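Local coordinates for O-phospho-L-seryl-tRNA:Cys-tRNA synthase (Methanocaldococcus jannaschii DSM 2661, PDB 5X6B), which probably converts O-phosphoserine attached to tRNA(Cys) into cysteine on the tRNA, using a pyridoxal phosphate cofactor, at residues L199-D211 against L339-F351. Residues are numbered along the deposited sequence; the frame is centred on the assembly and turned at random.
Sequences LTHVDGEYGNLND and LGIKPKEHDLIKF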
ATOM      1  N   LEU B 199      -4.665  20.916 -18.382  1.00 64.79           N
ATOM      2  CA  LEU B 199      -6.000  21.230 -17.883  1.00 69.69           C
ATOM      3  C   LEU B 199      -6.319  20.461 -16.602  1.00 64.80           C
ATOM      4  O   LEU B 199      -6.345  19.229 -16.592  1.00 54.19           O
ATOM      5  CB  LEU B 199      -7.063  20.927 -18.944  1.00 64.87           C
ATOM      6  CG  LEU B 199      -8.517  21.099 -18.485  1.00 58.26           C
ATOM      7  CD1 LEU B 199      -8.796  22.537 -18.059  1.00 52.51           C
ATOM      8  CD2 LEU B 199      -9.487  20.654 -19.569  1.00 49.32           C
ATOM      9  N   THR B 200      -6.548  21.197 -15.520  1.00 58.18           N
ATOM     10  CA  THR B 200      -7.005  20.596 -14.279  1.00 55.18           C
ATOM     11  C   THR B 200      -8.453  20.163 -14.464  1.00 59.56           C
ATOM     12  O   THR B 200      -9.361  20.998 -14.422  1.00 61.17           O
ATOM     13  CB  THR B 200      -6.892  21.570 -13.098  1.00 59.56           C
ATOM     14  OG1 THR B 200      -5.540  22.023 -12.985  1.00 71.85           O
ATOM     15  CG2 THR B 200      -7.289  20.886 -11.808  1.00 57.33           C
ATOM     16  N   HIS B 201      -8.662  18.866 -14.679  1.00 55.83           N
ATOM     17  CA  HIS B 201      -9.979  18.343 -15.057  1.00 59.50           C
ATOM     18  C   HIS B 201     -11.059  18.698 -14.040  1.00 62.46           C
ATOM     19  O   HIS B 201     -12.169  19.080 -14.412  1.00 62.25           O
ATOM     20  CB  HIS B 201      -9.917  16.831 -15.237  1.00 52.93           C
ATOM     21  CG  HIS B 201     -11.038  16.279 -16.056  1.00 55.74           C
ATOM     22  ND1 HIS B 201     -11.207  14.928 -16.273  1.00 59.38           N
ATOM     23  CD2 HIS B 201     -12.046  16.894 -16.718  1.00 60.54           C
ATOM     24  CE1 HIS B 201     -12.273  14.735 -17.030  1.00 58.22           C
ATOM     25  NE2 HIS B 201     -12.799  15.913 -17.314  1.00 73.90           N
ATOM     26  N   VAL B 202     -10.726  18.557 -12.762  1.00 54.91           N
ATOM     27  CA  VAL B 202     -11.520  19.122 -11.679  1.00 53.13           C
ATOM     28  C   VAL B 202     -10.564  19.809 -10.707  1.00 56.74           C
ATOM     29  O   VAL B 202      -9.663  19.173 -10.157  1.00 52.71           O
ATOM     30  CB  VAL B 202     -12.367  18.048 -10.940  1.00 52.56           C
ATOM     31  CG1 VAL B 202     -12.844  18.567  -9.593  1.00 44.14           C
ATOM     32  CG2 VAL B 202     -13.557  17.629 -11.780  1.00 56.17           C
ATOM     33  N   ASP B 203     -10.737  21.113 -10.517  1.00 44.38           N
ATOM     34  CA  ASP B 203      -9.893  21.839  -9.577  1.00 56.59           C
ATOM     35  C   ASP B 203     -10.212  21.430  -8.150  1.00 51.34           C
ATOM     36  O   ASP B 203     -11.305  20.937  -7.870  1.00 51.88           O
ATOM     37  CB  ASP B 203     -10.058  23.349  -9.721  1.00 42.87           C
ATOM     38  CG  ASP B 203     -11.482  23.799  -9.499  1.00 59.67           C
ATOM     39  OD1 ASP B 203     -12.396  23.258 -10.165  1.00 46.04           O
ATOM     40  OD2 ASP B 203     -11.687  24.667  -8.624  1.00 60.01           O
ATOM     41  N   GLY B 204      -9.260  21.664  -7.252  1.00 49.54           N
ATOM     42  CA  GLY B 204      -9.391  21.256  -5.868  1.00 46.27           C
ATOM     43  C   GLY B 204      -9.827  22.365  -4.937  1.00 51.59           C
ATOM     44  O   GLY B 204      -9.755  22.222  -3.717  1.00 65.36           O
ATOM     45  N   GLU B 205     -10.282  23.475  -5.502  1.00 57.62           N
ATOM     46  CA  GLU B 205     -10.775  24.574  -4.680  1.00 61.83           C
ATOM     47  C   GLU B 205     -12.288  24.714  -4.800  1.00 59.96           C
ATOM     48  O   GLU B 205     -12.963  25.095  -3.848  1.00 65.14           O
ATOM     49  CB  GLU B 205     -10.093  25.889  -5.064  1.00 66.62           C
ATOM     50  CG  GLU B 205     -10.411  27.052  -4.130  1.00 60.44           C
ATOM     51  CD  GLU B 205      -9.884  26.843  -2.719  1.00 70.56           C
ATOM     52  OE1 GLU B 205      -8.954  26.030  -2.534  1.00 82.12           O
ATOM     53  OE2 GLU B 205     -10.403  27.496  -1.792  1.00 77.62           O
ATOM     54  N   TYR B 206     -12.819  24.391  -5.973  1.00 54.87           N
ATOM     55  CA  TYR B 206     -14.239  24.581  -6.227  1.00 59.64           C
ATOM     56  C   TYR B 206     -14.895  23.294  -6.708  1.00 54.35           C
ATOM     57  O   TYR B 206     -16.104  23.125  -6.584  1.00 58.33           O
ATOM     58  CB  TYR B 206     -14.450  25.707  -7.247  1.00 67.69           C
ATOM     59  CG  TYR B 206     -13.877  27.034  -6.792  1.00 65.00           C
ATOM     60  CD1 TYR B 206     -14.514  27.782  -5.811  1.00 64.93           C
ATOM     61  CD2 TYR B 206     -12.697  27.534  -7.335  1.00 56.95           C
ATOM     62  CE1 TYR B 206     -13.998  28.986  -5.381  1.00 59.81           C
ATOM     63  CE2 TYR B 206     -12.172  28.744  -6.909  1.00 56.54           C
ATOM     64  CZ  TYR B 206     -12.830  29.463  -5.932  1.00 60.68           C
ATOM     65  OH  TYR B 206     -12.327  30.666  -5.493  1.00 56.13           O
ATOM     66  N   GLY B 207     -14.091  22.388  -7.248  1.00 51.54           N
ATOM     67  CA  GLY B 207     -14.607  21.119  -7.722  1.00 51.35           C
ATOM     68  C   GLY B 207     -15.425  21.267  -8.989  1.00 56.87           C
ATOM     69  O   GLY B 207     -16.436  20.589  -9.167  1.00 53.68           O
ATOM     70  N   ASN B 208     -14.989  22.167  -9.864  1.00 57.13           N
ATOM     71  CA  ASN B 208     -15.636  22.362 -11.156  1.00 48.53           C
ATOM     72  C   ASN B 208     -15.118  21.388 -12.202  1.00 45.85           C
ATOM     73  O   ASN B 208     -13.916  21.292 -12.432  1.00 61.78           O
ATOM     74  CB  ASN B 208     -15.433  23.793 -11.655  1.00 43.44           C
ATOM     75  CG  ASN B 208     -16.179  24.810 -10.829  1.00 53.27           C
ATOM     76  OD1 ASN B 208     -17.217  24.506 -10.238  1.00 65.14           O
ATOM     77  ND2 ASN B 208     -15.656  26.032 -10.782  1.00 48.71           N
ATOM     78  N   LEU B 209     -16.035  20.667 -12.832  1.00 55.06           N
ATOM     79  CA  LEU B 209     -15.692  19.816 -13.960  1.00 51.26           C
ATOM     80  C   LEU B 209     -15.472  20.690 -15.203  1.00 64.59           C
ATOM     81  O   LEU B 209     -16.016  21.793 -15.303  1.00 56.75           O
ATOM     82  CB  LEU B 209     -16.796  18.782 -14.192  1.00 48.96           C
ATOM     83  CG  LEU B 209     -16.628  17.737 -15.295  1.00 54.91           C
ATOM     84  CD1 LEU B 209     -15.324  16.970 -15.128  1.00 59.90           C
ATOM     85  CD2 LEU B 209     -17.811  16.795 -15.277  1.00 47.56           C
ATOM     86  N   ASN B 210     -14.659  20.208 -16.137  1.00 51.91           N
ATOM     87  CA  ASN B 210     -14.362  20.964 -17.346  1.00 55.39           C
ATOM     88  C   ASN B 210     -14.476  20.089 -18.589  1.00 57.96           C
ATOM     89  O   ASN B 210     -14.118  18.912 -18.561  1.00 60.15           O
ATOM     90  CB  ASN B 210     -12.962  21.583 -17.257  1.00 52.52           C
ATOM     91  CG  ASN B 210     -12.856  22.642 -16.170  1.00 54.66           C
ATOM     92  OD1 ASN B 210     -12.169  22.453 -15.167  1.00 70.56           O
ATOM     93  ND2 ASN B 210     -13.521  23.773 -16.377  1.00 61.46           N
ATOM     94  N   ASP B 211     -14.983  20.658 -19.678  1.00 63.98           N
ATOM     95  CA  ASP B 211     -15.111  19.915 -20.930  1.00 73.12           C
ATOM     96  C   ASP B 211     -13.742  19.728 -21.581  1.00 72.68           C
ATOM     97  O   ASP B 211     -13.318  20.539 -22.404  1.00 67.78           O
ATOM     98  CB  ASP B 211     -16.068  20.628 -21.890  1.00 64.95           C
ATOM     99  CG  ASP B 211     -16.429  19.776 -23.091  1.00 72.02           C
ATOM    100  OD1 ASP B 211     -16.115  18.569 -23.081  1.00 76.24           O
ATOM    101  OD2 ASP B 211     -17.032  20.311 -24.045  1.00 89.25           O
ATOM    102  N   LEU B 339     -20.391  27.638  -3.720  1.00 62.96           N
ATOM    103  CA  LEU B 339     -19.567  28.334  -4.691  1.00 53.29           C
ATOM    104  C   LEU B 339     -19.312  27.407  -5.862  1.00 56.82           C
ATOM    105  O   LEU B 339     -19.581  26.210  -5.783  1.00 56.70           O
ATOM    106  CB  LEU B 339     -18.254  28.800  -4.063  1.00 60.21           C
ATOM    107  CG  LEU B 339     -18.439  29.860  -2.976  1.00 64.86           C
ATOM    108  CD1 LEU B 339     -17.104  30.289  -2.388  1.00 61.92           C
ATOM    109  CD2 LEU B 339     -19.209  31.051  -3.533  1.00 58.69           C
ATOM    110  N   GLY B 340     -18.809  27.963  -6.956  1.00 56.73           N
ATOM    111  CA  GLY B 340     -18.506  27.159  -8.120  1.00 44.31           C
ATOM    112  C   GLY B 340     -19.718  26.946  -9.000  1.00 51.95           C
ATOM    113  O   GLY B 340     -20.805  27.459  -8.729  1.00 49.36           O
ATOM    114  N   ILE B 341     -19.518  26.182 -10.064  1.00 46.37           N
ATOM    115  CA  ILE B 341     -20.579  25.841 -10.998  1.00 49.31           C
ATOM    116  C   ILE B 341     -21.752  25.106 -10.335  1.00 60.36           C
ATOM    117  O   ILE B 341     -21.558  24.108  -9.637  1.00 57.12           O
ATOM    118  CB  ILE B 341     -20.016  24.970 -12.143  1.00 55.12           C
ATOM    119  CG1 ILE B 341     -18.997  25.771 -12.959  1.00 55.11           C
ATOM    120  CG2 ILE B 341     -21.137  24.423 -13.018  1.00 52.01           C
ATOM    121  CD1 ILE B 341     -18.346  24.996 -14.095  1.00 50.04           C
ATOM    122  N   LYS B 342     -22.965  25.615 -10.553  1.00 67.85           N
ATOM    123  CA  LYS B 342     -24.191  24.932 -10.135  1.00 50.41           C
ATOM    124  C   LYS B 342     -24.914  24.334 -11.341  1.00 54.86           C
ATOM    125  O   LYS B 342     -25.011  24.973 -12.386  1.00 63.32           O
ATOM    126  CB  LYS B 342     -25.131  25.888  -9.403  1.00 52.01           C
ATOM    127  CG  LYS B 342     -24.646  26.360  -8.051  1.00 58.33           C
ATOM    128  CD  LYS B 342     -25.670  27.286  -7.405  1.00 74.00           C
ATOM    129  CE  LYS B 342     -25.189  27.794  -6.052  1.00 73.52           C
ATOM    130  NZ  LYS B 342     -26.062  28.874  -5.513  1.00 88.56           N
ATOM    131  N   PRO B 343     -25.430  23.104 -11.200  1.00 65.89           N
ATOM    132  CA  PRO B 343     -25.323  22.250 -10.015  1.00 61.79           C
ATOM    133  C   PRO B 343     -24.012  21.469  -9.986  1.00 62.79           C
ATOM    134  O   PRO B 343     -23.336  21.379 -11.012  1.00 63.39           O
ATOM    135  CB  PRO B 343     -26.510  21.306 -10.170  1.00 61.19           C
ATOM    136  CG  PRO B 343     -26.639  21.151 -11.647  1.00 62.87           C
ATOM    137  CD  PRO B 343     -26.279  22.490 -12.238  1.00 71.72           C
ATOM    138  N   LYS B 344     -23.669  20.907  -8.831  1.00 65.91           N
ATOM    139  CA  LYS B 344     -22.423  20.165  -8.681  1.00 47.63           C
ATOM    140  C   LYS B 344     -22.350  18.974  -9.626  1.00 53.46           C
ATOM    141  O   LYS B 344     -23.267  18.159  -9.686  1.00 56.34           O
ATOM    142  CB  LYS B 344     -22.253  19.683  -7.241  1.00 47.09           C
ATOM    143  CG  LYS B 344     -21.975  20.781  -6.228  1.00 49.24           C
ATOM    144  CD  LYS B 344     -20.743  21.596  -6.593  1.00 59.49           C
ATOM    145  CE  LYS B 344     -19.487  20.744  -6.693  1.00 61.31           C
ATOM    146  NZ  LYS B 344     -18.278  21.589  -6.935  1.00 59.75           N
ATOM    147  N   GLU B 345     -21.257  18.895 -10.379  1.00 61.16           N
ATOM    148  CA  GLU B 345     -20.959  17.709 -11.172  1.00 66.90           C
ATOM    149  C   GLU B 345     -19.724  17.041 -10.575  1.00 50.22           C
ATOM    150  O   GLU B 345     -19.035  16.264 -11.234  1.00 44.52           O
ATOM    151  CB  GLU B 345     -20.745  18.063 -12.645  1.00 56.00           C
ATOM    152  CG  GLU B 345     -21.956  17.784 -13.539  1.00 74.97           C
ATOM    153  CD  GLU B 345     -22.379  16.323 -13.541  1.00 81.71           C
ATOM    154  OE1 GLU B 345     -21.495  15.438 -13.561  1.00 85.51           O
ATOM    155  OE2 GLU B 345     -23.602  16.062 -13.519  1.00 82.89           O
ATOM    156  N   HIS B 346     -19.464  17.362  -9.310  1.00 43.46           N
ATOM    157  CA  HIS B 346     -18.396  16.742  -8.537  1.00 54.61           C
ATOM    158  C   HIS B 346     -18.777  16.800  -7.061  1.00 57.02           C
ATOM    159  O   HIS B 346     -19.653  17.571  -6.676  1.00 59.27           O
ATOM    160  CB  HIS B 346     -17.063  17.448  -8.784  1.00 50.00           C
ATOM    161  CG  HIS B 346     -15.875  16.732  -8.211  1.00 45.37           C
ATOM    162  ND1 HIS B 346     -15.344  17.044  -6.976  1.00 48.17           N
ATOM    163  CD2 HIS B 346     -15.104  15.742  -8.714  1.00 39.17           C
ATOM    164  CE1 HIS B 346     -14.298  16.271  -6.744  1.00 50.81           C
ATOM    165  NE2 HIS B 346     -14.127  15.472  -7.781  1.00 44.87           N
ATOM    166  N   ASP B 347     -18.113  15.997  -6.237  1.00 48.07           N
ATOM    167  CA  ASP B 347     -18.474  15.872  -4.824  1.00 44.21           C
ATOM    168  C   ASP B 347     -17.796  16.906  -3.921  1.00 50.29           C
ATOM    169  O   ASP B 347     -18.191  17.083  -2.769  1.00 53.98           O
ATOM    170  CB  ASP B 347     -18.138  14.463  -4.346  1.00 48.97           C
ATOM    171  CG  ASP B 347     -16.690  14.100  -4.603  1.00 54.79           C
ATOM    172  OD1 ASP B 347     -15.806  14.654  -3.919  1.00 52.70           O
ATOM    173  OD2 ASP B 347     -16.424  13.306  -5.535  1.00 57.67           O
ATOM    174  N   LEU B 348     -16.777  17.587  -4.435  1.00 56.36           N
ATOM    175  CA  LEU B 348     -16.092  18.599  -3.642  1.00 45.79           C
ATOM    176  C   LEU B 348     -16.951  19.854  -3.577  1.00 55.91           C
ATOM    177  O   LEU B 348     -17.186  20.506  -4.591  1.00 52.49           O
ATOM    178  CB  LEU B 348     -14.712  18.913  -4.231  1.00 51.49           C
ATOM    179  CG  LEU B 348     -13.658  19.617  -3.361  1.00 52.45           C
ATOM    180  CD1 LEU B 348     -12.306  19.574  -4.054  1.00 59.22           C
ATOM    181  CD2 LEU B 348     -14.016  21.058  -3.011  1.00 52.58           C
ATOM    182  N   ILE B 349     -17.402  20.205  -2.379  1.00 51.60           N
ATOM    183  CA  ILE B 349     -18.238  21.385  -2.214  1.00 45.42           C
ATOM    184  C   ILE B 349     -17.517  22.498  -1.467  1.00 58.55           C
ATOM    185  O   ILE B 349     -16.919  22.266  -0.416  1.00 56.13           O
ATOM    186  CB  ILE B 349     -19.535  21.056  -1.449  1.00 61.97           C
ATOM    187  CG1 ILE B 349     -20.231  19.837  -2.051  1.00 53.34           C
ATOM    188  CG2 ILE B 349     -20.470  22.250  -1.446  1.00 58.77           C
ATOM    189  CD1 ILE B 349     -21.411  19.362  -1.222  1.00 50.83           C
ATOM    190  N   LYS B 350     -17.584  23.711  -2.008  1.00 63.85           N
ATOM    191  CA  LYS B 350     -17.102  24.880  -1.285  1.00 62.73           C
ATOM    192  C   LYS B 350     -18.250  25.843  -0.982  1.00 64.68           C
ATOM    193  O   LYS B 350     -18.849  26.421  -1.890  1.00 57.24           O
ATOM    194  CB  LYS B 350     -16.008  25.595  -2.072  1.00 65.76           C
ATOM    195  CG  LYS B 350     -15.368  26.747  -1.311  1.00 68.69           C
ATOM    196  CD  LYS B 350     -14.225  27.359  -2.101  1.00 77.90           C
ATOM    197  CE  LYS B 350     -13.531  28.458  -1.323  1.00 67.13           C
ATOM    198  NZ  LYS B 350     -12.401  29.042  -2.096  1.00 79.95           N
ATOM    199  N   PHE B 351     -18.554  25.998   0.302  1.00 59.79           N
ATOM    200  CA  PHE B 351     -19.607  26.900   0.743  1.00 56.40           C
ATOM    201  C   PHE B 351     -19.043  28.230   1.209  1.00 63.68           C
ATOM    202  O   PHE B 351     -18.036  28.272   1.914  1.00 70.00           O
ATOM    203  CB  PHE B 351     -20.417  26.294   1.898  1.00 64.75           C
ATOM    204  CG  PHE B 351     -21.314  25.155   1.502  1.00 69.29           C
ATOM    205  CD1 PHE B 351     -22.371  25.354   0.629  1.00 64.74           C
ATOM    206  CD2 PHE B 351     -21.127  23.891   2.043  1.00 67.69           C
ATOM    207  CE1 PHE B 351     -23.205  24.307   0.278  1.00 68.16           C
ATOM    208  CE2 PHE B 351     -21.956  22.842   1.697  1.00 63.14           C
ATOM    209  CZ  PHE B 351     -22.998  23.051   0.813  1.00 63.72           C
TER
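Lys-350 runs out from strand 349-352 across the turn at Glu-205 and Tyr-206, and lysine suits the place because a long apolar stem carries the charge. Its CB, CG and CD pass Glu-205 O, CB at 3.6 Å; CD also meets CE1 of the Tyr-206 ring at 3.7 Å, and CE passes beside Glu-205 OE2. With CG anti to the backbone N (chi1 -174°) and the chain extended beyond it, Lys-350 NZ meets the anti lone pair of Glu-205 OE2 in a salt bridge. Tyr-206 also presents its ring edge to Leu-339 CB, and its ring stacks with Tyr-173.

The contact joins two parts of a fold consistent with the PLP-dependent aminotransferase type: the loop following strand 194-200 of the large mixed sheet, and the loop joining strands 337-338 and 349-352 of the small antiparallel sheet. Within the first loop, Asp-203 OD2 accepts the N-H of Tyr-206 (an Asx motif) and OD1 that of Asn-208. Asn-208 offers OD1 to Ile-341 N at 2.9 Å, while ND2 bonds Thr-172 O; an amide can do both. Gly-207 has a positive phi (72°), a conformation glycine adopts readily. Lys-344, bent at chi2 and chi3, curls NZ back to Leu-348 O, with a weak bond to Gly-207 O. Branched Val-202 sets CG1 over the centre of the His-346 ring, 3.7 Å from the centroid, a CH-pi contact, while His-346 NE2 bonds Tyr-232 O.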